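Local coordinates for DUF4974 domain-containing protein (Parabacteroides distasonis, PDB 4M0N) that probably acts as a sigma-factor antagonist of the FecR family, this chain holding the FecR and FecR C-terminal domains of a longer membrane protein, at residues K99-D104 and H172-R176; L127-Q132 and K144-Q150; Q180-D185 and S223-Y228. The protein carries 1 engineered substitution. All coordinates share one frame; numbering follows the deposited sequence.

In the fold
The three contacts run across the molecule from its FecR beta domain to its FecR C-terminal domain. Contact 1 closes a long loop of chain, joining the end of strand 94-100 to helix 167-178, and contact 2 is nested inside that loop, at the hairpin of strands 131-136 and 142-146. Both reach the same seven-stranded antiparallel sheet, with centres about 20 Å apart. Contact 3 follows in series, pairing strand 182-184 with strand 224-228; its centre lies about 15 Å from that of contact 1 and about 32 Å from that of contact 2. Helix 167-178 is followed, after a short connection, by strand 182-184, so one helix faces the first domain through contact 1 and packs on the small sheet of contact 3.

Contact 1: residues K99-D104 and H172-R176; sequences KAYQED and HDLER
With CG anti to its carbonyl carbon (chi1 -71°) and a bend at chi3 (-69°), Arg176 of helix 167-178 lays its guanidinium flat on the ring of Tyr101, the planes 4° apart. This cation-pi stack, CZ 3.5 Å from the ring centroid, sits at the heart of a salt-bridge network that joins the FecR domain to the FecR C-terminal domain. A type I turn from Tyr101 to Asp104 brings two acids round to the guanidinium edge. Asp104 is gripped end-on, NH1 to OD1 at 2.8 Å and NH2 to OD2 at 2.9 Å, while Glu103 OE2, met from above its carboxylate plane, takes a second NH1 hydrogen at 3.0 Å. Asp104 OD1 also accepts from His172 ND1, 2.8 Å away in the imidazole plane, on the carboxylate face opposite NH1. The extended Lys99 reaches across to Asp173, NZ 2.8 Å from OD1 at its syn lone pair; that oxygen also takes Arg176 NH2, bridging two cations and probably offsetting their repulsion. A leucine in place of Arg176 would probably leave Asp104 without its paired cation and Glu103 without its salt-bridge partner, and strip the flat cover from Tyr101. A magnesium ion lies about 4 Å from the nearest Glu103 side-chain atom. Tyr101 OH bonds to Ala45 O and weakly accepts from a water that Arg176 NE holds at 2.9 Å.

Contact 2: residues L127-Q132 and K144-Q150; sequences LLPNEQ and KKNEDAQ
Gln132 and Lys145 form an antiparallel hydrogen-bonded pair, Gln132 N lying 2.8 Å from Lys145 O and Lys145 N 3.0 Å from Gln132 O; Glu131 and Asn146 follow as the non-hydrogen-bonded pair. This is the open end of the beta hairpin of strands 131-136 and 142-146. Here Asn130 takes over from the regular pairing. It sits third in a type II turn from Leu128 to Glu131, with positive phi (64°), a conformation asparagine tolerates well. Its backbone O accepts from Glu147 N, and its side chain OD1 from Ala149 N at 3.0 Å, a donor tilted 28° from the amide carbonyl plane. Asp148 at the N-cap of helix 149-152 accepts from Lys151 N and, weakly, from Gln150 N.

On the face of Glu131 and Asn146, Lys144 bends at chi2 (-104°) and swings NZ over the Glu131 carboxylate, 3.0 Å from OE2 and above its plane. The other oxygen, OE1, takes Leu128 N at 2.8 Å, so one carboxylate serves both the turn and the neighbouring strand. On the face of Gln132 and Lys145, the long Gln132 chain lies alongside Glu147, its OE1 3.5 Å from Glu147 CB, while NE2 turns to Ser110 OG. A water joins Gln132 OE1, at 2.6 Å, to Lys145 NZ and Glu147 OE1. Glu147 also bonds to Tyr161 and Asn163. Backbone bonds thus carry the pairing; where the strands end, the neutral amide of Asn130 ties the Leu128-Glu131 turn to helix 149-152 and the Glu131-Lys144 salt bridge adds charge pairing, a mix that probably suits a partly exposed sheet edge.

Contact 3: residues Q180-D185 and S223-Y228; sequences QEIVLD and SRIVLY
Ile182 and Ile225 stand side by side on one face of a parallel strand pair, while Leu227 crosses obliquely beside Ile182, its CG 3.9 Å from Ile182 CG2. Leu184 CD2 meets Leu227 CD1 at the same separation. Branched aliphatic chains suit this face, because Ile171 and Leu174 of helix 167-178 and Leu203 and Leu207 of helix 203-214 press on it. The backbones hold the register through four bonds, among them Val183 N to Ile225 O at 2.8 Å and Leu227 N to Val183 O at 2.8 Å.

Strand 224-228 is the middle of a mixed three-stranded sheet, with 182-184 parallel on one flank and 217-221 antiparallel on the other, in the FecR C-terminal domain, a family grouped with the secretin N0 domains.

On the opposite face Val183 CG2 and Val226 CG2 meet closely, at 3.6 Å, but the Glu181-Arg224 end is looser and exposed. Glu181, with CG anti to the backbone N (chi1 -163°), sends OE2 to the guanidinium edge of Arg224; the bond from NE is weak, at 3.4 Å. At the same end Glu181 O is firmly held, accepting Ile225 N and Gln180 NE2, each 2.9 Å away, from opposite faces of its carbonyl plane.

Contact 1: residues K99-D104 and H172-R176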
# COMPACT_ATOMS: atom_id res chain seq x y z
N LYS A 99 -3.37 1.56 -0.95
CA LYS A 99 -2.19 1.70 -0.08
C LYS A 99 -2.28 3.07 0.52
O LYS A 99 -2.06 4.10 -0.16
CB LYS A 99 -0.90 1.53 -0.86
CG LYS A 99 0.29 1.54 0.06
CD LYS A 99 1.56 1.33 -0.70
CE LYS A 99 2.73 1.36 0.28
NZ LYS A 99 3.92 0.90 -0.48
N ALA A 100 -2.58 3.14 1.82
CA ALA A 100 -2.92 4.40 2.50
C ALA A 100 -2.46 4.37 3.95
O ALA A 100 -3.22 4.55 4.86
CB ALA A 100 -4.42 4.69 2.41
N TYR A 101 -1.19 4.10 4.13
CA TYR A 101 -0.60 4.10 5.47
C TYR A 101 -0.53 5.55 5.94
O TYR A 101 0.00 6.45 5.25
CB TYR A 101 0.81 3.50 5.46
CG TYR A 101 0.85 2.01 5.27
CD1 TYR A 101 0.64 1.15 6.34
CD2 TYR A 101 1.08 1.47 4.02
CE1 TYR A 101 0.68 -0.23 6.17
CE2 TYR A 101 1.13 0.11 3.86
CZ TYR A 101 0.92 -0.73 4.91
OH TYR A 101 0.99 -2.08 4.72
N GLN A 102 -1.03 5.77 7.14
CA GLN A 102 -1.06 7.13 7.69
C GLN A 102 0.33 7.72 7.90
O GLN A 102 0.49 8.96 7.78
CB GLN A 102 -1.95 7.19 8.95
CG GLN A 102 -1.42 6.50 10.18
CD GLN A 102 -2.41 6.44 11.36
OE1 GLN A 102 -3.55 6.94 11.32
NE2 GLN A 102 -1.95 5.83 12.41
N GLU A 103 1.33 6.87 8.13
CA GLU A 103 2.74 7.31 8.23
C GLU A 103 3.51 7.60 6.93
O GLU A 103 4.67 8.05 6.98
CB GLU A 103 3.54 6.30 9.06
CG GLU A 103 3.74 4.93 8.44
CD GLU A 103 2.74 3.89 8.88
OE1 GLU A 103 1.57 4.35 9.24
OE2 GLU A 103 3.12 2.64 8.88
N ASP A 104 2.90 7.36 5.77
CA ASP A 104 3.61 7.46 4.50
C ASP A 104 3.29 8.79 3.82
O ASP A 104 2.24 9.38 4.04
CB ASP A 104 3.19 6.35 3.53
CG ASP A 104 3.74 4.97 3.89
OD1 ASP A 104 4.37 4.82 4.97
OD2 ASP A 104 3.53 4.02 3.06
N HIS A 172 9.87 2.51 4.55
CA HIS A 172 8.66 2.19 5.31
C HIS A 172 8.10 0.81 4.93
O HIS A 172 7.74 0.04 5.80
CB HIS A 172 7.62 3.26 5.08
CG HIS A 172 7.85 4.50 5.88
ND1 HIS A 172 6.83 5.33 6.28
CD2 HIS A 172 8.99 5.03 6.39
CE1 HIS A 172 7.32 6.33 6.99
NE2 HIS A 172 8.64 6.17 7.07
N ASP A 173 8.09 0.49 3.64
CA ASP A 173 7.66 -0.84 3.19
C ASP A 173 8.52 -1.94 3.81
O ASP A 173 8.01 -2.99 4.24
CB ASP A 173 7.75 -1.01 1.68
CG ASP A 173 6.71 -0.20 0.93
OD1 ASP A 173 5.76 0.29 1.54
OD2 ASP A 173 6.87 -0.11 -0.30
N LEU A 174 9.83 -1.71 3.83
CA LEU A 174 10.73 -2.71 4.40
C LEU A 174 10.52 -2.89 5.90
O LEU A 174 10.42 -4.03 6.40
CB LEU A 174 12.19 -2.38 4.11
CG LEU A 174 12.62 -2.29 2.64
CD1 LEU A 174 14.12 -2.01 2.57
CD2 LEU A 174 12.27 -3.52 1.83
N GLU A 175 10.41 -1.77 6.61
CA GLU A 175 10.15 -1.85 8.04
C GLU A 175 8.90 -2.65 8.36
O GLU A 175 8.87 -3.50 9.26
CB GLU A 175 10.01 -0.47 8.67
CG GLU A 175 11.25 0.38 8.68
CD GLU A 175 11.01 1.67 9.43
OE1 GLU A 175 10.23 2.50 8.93
OE2 GLU A 175 11.61 1.82 10.51
N ARG A 176 7.84 -2.39 7.59
CA ARG A 176 6.59 -3.08 7.81
C ARG A 176 6.61 -4.57 7.41
O ARG A 176 6.05 -5.41 8.11
CB ARG A 176 5.49 -2.36 7.04
CG ARG A 176 5.15 -1.04 7.66
CD ARG A 176 3.89 -0.45 7.03
NE ARG A 176 4.13 -0.03 5.66
CZ ARG A 176 4.28 1.23 5.25
NH1 ARG A 176 4.21 2.24 6.09
NH2 ARG A 176 4.52 1.48 3.97
O HOH W 1 3.79 -2.03 3.62

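Contact 2: residues L127-Q132 and K144-Q150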
# COMPACT_ATOMS: atom_id res chain seq x y z
N LEU A 127 -11.11 4.90 -12.62
CA LEU A 127 -9.90 4.15 -12.97
C LEU A 127 -10.29 2.81 -13.53
O LEU A 127 -11.28 2.22 -13.12
CB LEU A 127 -9.07 3.90 -11.74
CG LEU A 127 -8.46 5.14 -11.08
CD1 LEU A 127 -7.80 4.65 -9.82
CD2 LEU A 127 -7.50 5.86 -12.01
N LEU A 128 -9.48 2.35 -14.49
CA LEU A 128 -9.62 1.06 -15.10
C LEU A 128 -8.40 0.19 -14.77
O LEU A 128 -7.45 0.66 -14.15
CB LEU A 128 -9.68 1.27 -16.62
CG LEU A 128 -10.86 2.06 -17.16
CD1 LEU A 128 -10.60 2.33 -18.65
CD2 LEU A 128 -12.09 1.22 -16.94
N PRO A 129 -8.43 -1.09 -15.20
CA PRO A 129 -7.31 -1.96 -14.86
C PRO A 129 -5.96 -1.44 -15.29
O PRO A 129 -5.80 -0.88 -16.37
CB PRO A 129 -7.68 -3.28 -15.56
CG PRO A 129 -9.19 -3.28 -15.50
CD PRO A 129 -9.53 -1.85 -15.81
N ASN A 130 -5.01 -1.57 -14.39
CA ASN A 130 -3.64 -1.10 -14.58
C ASN A 130 -3.51 0.42 -14.74
O ASN A 130 -2.59 0.92 -15.36
CB ASN A 130 -2.95 -1.89 -15.66
CG ASN A 130 -3.01 -3.38 -15.39
OD1 ASN A 130 -2.79 -3.81 -14.26
ND2 ASN A 130 -3.46 -4.13 -16.35
N GLU A 131 -4.49 1.12 -14.18
CA GLU A 131 -4.39 2.54 -13.88
C GLU A 131 -4.29 2.71 -12.37
O GLU A 131 -4.70 1.85 -11.59
CB GLU A 131 -5.62 3.27 -14.42
CG GLU A 131 -5.77 3.15 -15.92
CD GLU A 131 -6.84 4.10 -16.47
OE1 GLU A 131 -7.90 4.25 -15.80
OE2 GLU A 131 -6.60 4.70 -17.55
N GLN A 132 -3.72 3.83 -11.97
CA GLN A 132 -3.44 4.10 -10.60
C GLN A 132 -3.59 5.58 -10.34
O GLN A 132 -3.34 6.38 -11.22
CB GLN A 132 -1.97 3.69 -10.36
CG GLN A 132 -1.32 4.01 -9.06
CD GLN A 132 0.10 3.51 -9.05
OE1 GLN A 132 1.02 4.08 -9.69
NE2 GLN A 132 0.29 2.44 -8.34
N LYS A 144 -2.62 10.68 -11.78
CA LYS A 144 -3.18 9.49 -12.39
C LYS A 144 -2.23 9.01 -13.47
O LYS A 144 -1.75 9.80 -14.26
CB LYS A 144 -4.54 9.80 -13.01
CG LYS A 144 -5.25 8.60 -13.63
CD LYS A 144 -5.18 8.62 -15.13
CE LYS A 144 -5.62 7.32 -15.76
NZ LYS A 144 -5.27 7.38 -17.22
N LYS A 145 -1.98 7.71 -13.49
CA LYS A 145 -1.01 7.12 -14.37
C LYS A 145 -1.27 5.64 -14.59
O LYS A 145 -2.15 5.07 -13.97
CB LYS A 145 0.40 7.28 -13.80
CG LYS A 145 0.64 6.56 -12.48
CD LYS A 145 2.08 6.68 -12.01
CE LYS A 145 3.12 6.09 -12.96
NZ LYS A 145 4.39 5.95 -12.21
N ASN A 146 -0.48 5.03 -15.47
CA ASN A 146 -0.54 3.59 -15.65
C ASN A 146 0.42 2.91 -14.73
O ASN A 146 1.53 3.41 -14.48
CB ASN A 146 -0.22 3.21 -17.10
CG ASN A 146 -1.23 3.73 -18.10
OD1 ASN A 146 -2.43 3.72 -17.85
ND2 ASN A 146 -0.74 4.12 -19.27
N GLU A 147 0.04 1.75 -14.23
CA GLU A 147 0.96 0.94 -13.44
C GLU A 147 0.43 -0.48 -13.49
O GLU A 147 -0.79 -0.70 -13.50
CB GLU A 147 1.07 1.44 -11.99
CG GLU A 147 2.05 0.67 -11.12
CD GLU A 147 3.45 0.68 -11.68
OE1 GLU A 147 4.22 1.60 -11.36
OE2 GLU A 147 3.80 -0.25 -12.44
N ASP A 148 1.34 -1.43 -13.49
CA ASP A 148 1.01 -2.85 -13.49
C ASP A 148 0.51 -3.29 -12.13
O ASP A 148 1.28 -3.43 -11.18
CB ASP A 148 2.28 -3.63 -13.89
CG ASP A 148 2.06 -5.10 -14.04
OD1 ASP A 148 1.15 -5.65 -13.43
OD2 ASP A 148 2.82 -5.74 -14.81
N ALA A 149 -0.81 -3.49 -12.01
CA ALA A 149 -1.42 -3.80 -10.73
C ALA A 149 -1.02 -5.19 -10.23
O ALA A 149 -1.08 -5.43 -9.03
CB ALA A 149 -2.95 -3.70 -10.82
N GLN A 150 -0.63 -6.10 -11.14
CA GLN A 150 -0.13 -7.41 -10.71
C GLN A 150 1.18 -7.22 -9.91
O GLN A 150 1.42 -7.93 -8.92
CB GLN A 150 0.06 -8.33 -11.92
CG GLN A 150 0.51 -9.72 -11.56
CD GLN A 150 0.43 -10.66 -12.72
OE1 GLN A 150 0.43 -10.24 -13.87
NE2 GLN A 150 0.37 -11.95 -12.44
O HOH W 2 -2.51 -0.17 -11.25
O HOH W 3 3.59 3.84 -9.95

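Contact 3: residues Q180-D185 and S223-Y228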
# COMPACT_ATOMS: atom_id res chain seq x y z
N GLN A 180 11.27 -4.63 11.21
CA GLN A 180 12.61 -4.23 11.53
C GLN A 180 12.73 -2.72 11.39
O GLN A 180 12.47 -2.19 10.32
CB GLN A 180 13.59 -4.93 10.58
CG GLN A 180 15.02 -4.43 10.66
CD GLN A 180 15.61 -4.56 12.07
OE1 GLN A 180 15.75 -5.67 12.59
NE2 GLN A 180 15.95 -3.42 12.68
N GLU A 181 13.14 -2.03 12.46
CA GLU A 181 13.31 -0.59 12.41
C GLU A 181 14.48 -0.25 11.48
O GLU A 181 15.57 -0.80 11.60
CB GLU A 181 13.54 0.00 13.80
CG GLU A 181 13.32 1.51 13.86
CD GLU A 181 14.07 2.19 15.01
OE1 GLU A 181 14.40 1.51 16.00
OE2 GLU A 181 14.31 3.41 14.91
N ILE A 182 14.22 0.66 10.55
CA ILE A 182 15.24 1.10 9.63
C ILE A 182 15.18 2.62 9.60
O ILE A 182 14.12 3.17 9.34
CB ILE A 182 15.02 0.59 8.21
CG1 ILE A 182 15.02 -0.94 8.16
CG2 ILE A 182 16.07 1.16 7.27
CD1 ILE A 182 14.55 -1.48 6.82
N VAL A 183 16.31 3.25 9.86
CA VAL A 183 16.42 4.70 9.88
C VAL A 183 17.47 5.16 8.85
O VAL A 183 18.40 4.43 8.54
CB VAL A 183 16.80 5.20 11.29
CG1 VAL A 183 15.86 4.61 12.33
CG2 VAL A 183 18.24 4.85 11.64
N LEU A 184 17.27 6.37 8.33
CA LEU A 184 18.22 7.01 7.42
C LEU A 184 19.16 7.89 8.22
O LEU A 184 18.71 8.66 9.07
CB LEU A 184 17.46 7.88 6.40
CG LEU A 184 16.59 7.14 5.39
CD1 LEU A 184 15.63 8.08 4.66
CD2 LEU A 184 17.48 6.40 4.39
N ASP A 185 20.47 7.75 7.96
CA ASP A 185 21.48 8.65 8.51
C ASP A 185 21.01 10.10 8.29
O ASP A 185 20.81 10.50 7.14
CB ASP A 185 22.83 8.40 7.82
CG ASP A 185 23.97 9.24 8.38
OD1 ASP A 185 23.72 10.21 9.12
OD2 ASP A 185 25.14 8.94 8.06
N SER A 223 18.86 -3.35 17.66
CA SER A 223 17.50 -3.39 17.11
C SER A 223 17.21 -2.27 16.09
O SER A 223 16.06 -1.87 15.91
CB SER A 223 16.46 -3.34 18.23
OG SER A 223 16.24 -2.01 18.67
N ARG A 224 18.26 -1.77 15.44
CA ARG A 224 18.13 -0.67 14.51
C ARG A 224 19.00 -0.99 13.31
O ARG A 224 20.15 -1.40 13.49
CB ARG A 224 18.60 0.62 15.19
CG ARG A 224 17.94 1.89 14.70
CD ARG A 224 18.55 3.11 15.36
NE ARG A 224 17.61 4.23 15.47
CZ ARG A 224 17.89 5.41 16.01
NH1 ARG A 224 19.09 5.67 16.51
NH2 ARG A 224 16.95 6.35 16.06
N ILE A 225 18.46 -0.84 12.10
CA ILE A 225 19.30 -0.78 10.92
C ILE A 225 19.37 0.67 10.49
O ILE A 225 18.34 1.34 10.38
CB ILE A 225 18.78 -1.64 9.75
CG1 ILE A 225 18.85 -3.12 10.11
CG2 ILE A 225 19.59 -1.38 8.49
CD1 ILE A 225 18.27 -4.03 9.06
N VAL A 226 20.59 1.15 10.25
CA VAL A 226 20.85 2.53 9.81
C VAL A 226 21.40 2.52 8.39
O VAL A 226 22.33 1.79 8.09
CB VAL A 226 21.87 3.22 10.73
CG1 VAL A 226 22.12 4.65 10.26
CG2 VAL A 226 21.40 3.19 12.18
N LEU A 227 20.80 3.32 7.51
CA LEU A 227 21.26 3.43 6.13
C LEU A 227 22.13 4.65 6.01
O LEU A 227 21.88 5.67 6.67
CB LEU A 227 20.08 3.56 5.16
CG LEU A 227 19.09 2.41 5.11
CD1 LEU A 227 18.07 2.59 3.98
CD2 LEU A 227 19.80 1.06 4.96
N TYR A 228 23.17 4.55 5.20
CA TYR A 228 24.12 5.65 5.05
C TYR A 228 24.80 5.61 3.68
O TYR A 228 24.51 4.74 2.86
CB TYR A 228 25.13 5.63 6.20
CG TYR A 228 26.07 4.46 6.15
CD1 TYR A 228 25.69 3.20 6.61
CD2 TYR A 228 27.38 4.63 5.67
CE1 TYR A 228 26.58 2.13 6.56
CE2 TYR A 228 28.27 3.57 5.62
CZ TYR A 228 27.87 2.33 6.06
OH TYR A 228 28.78 1.31 5.99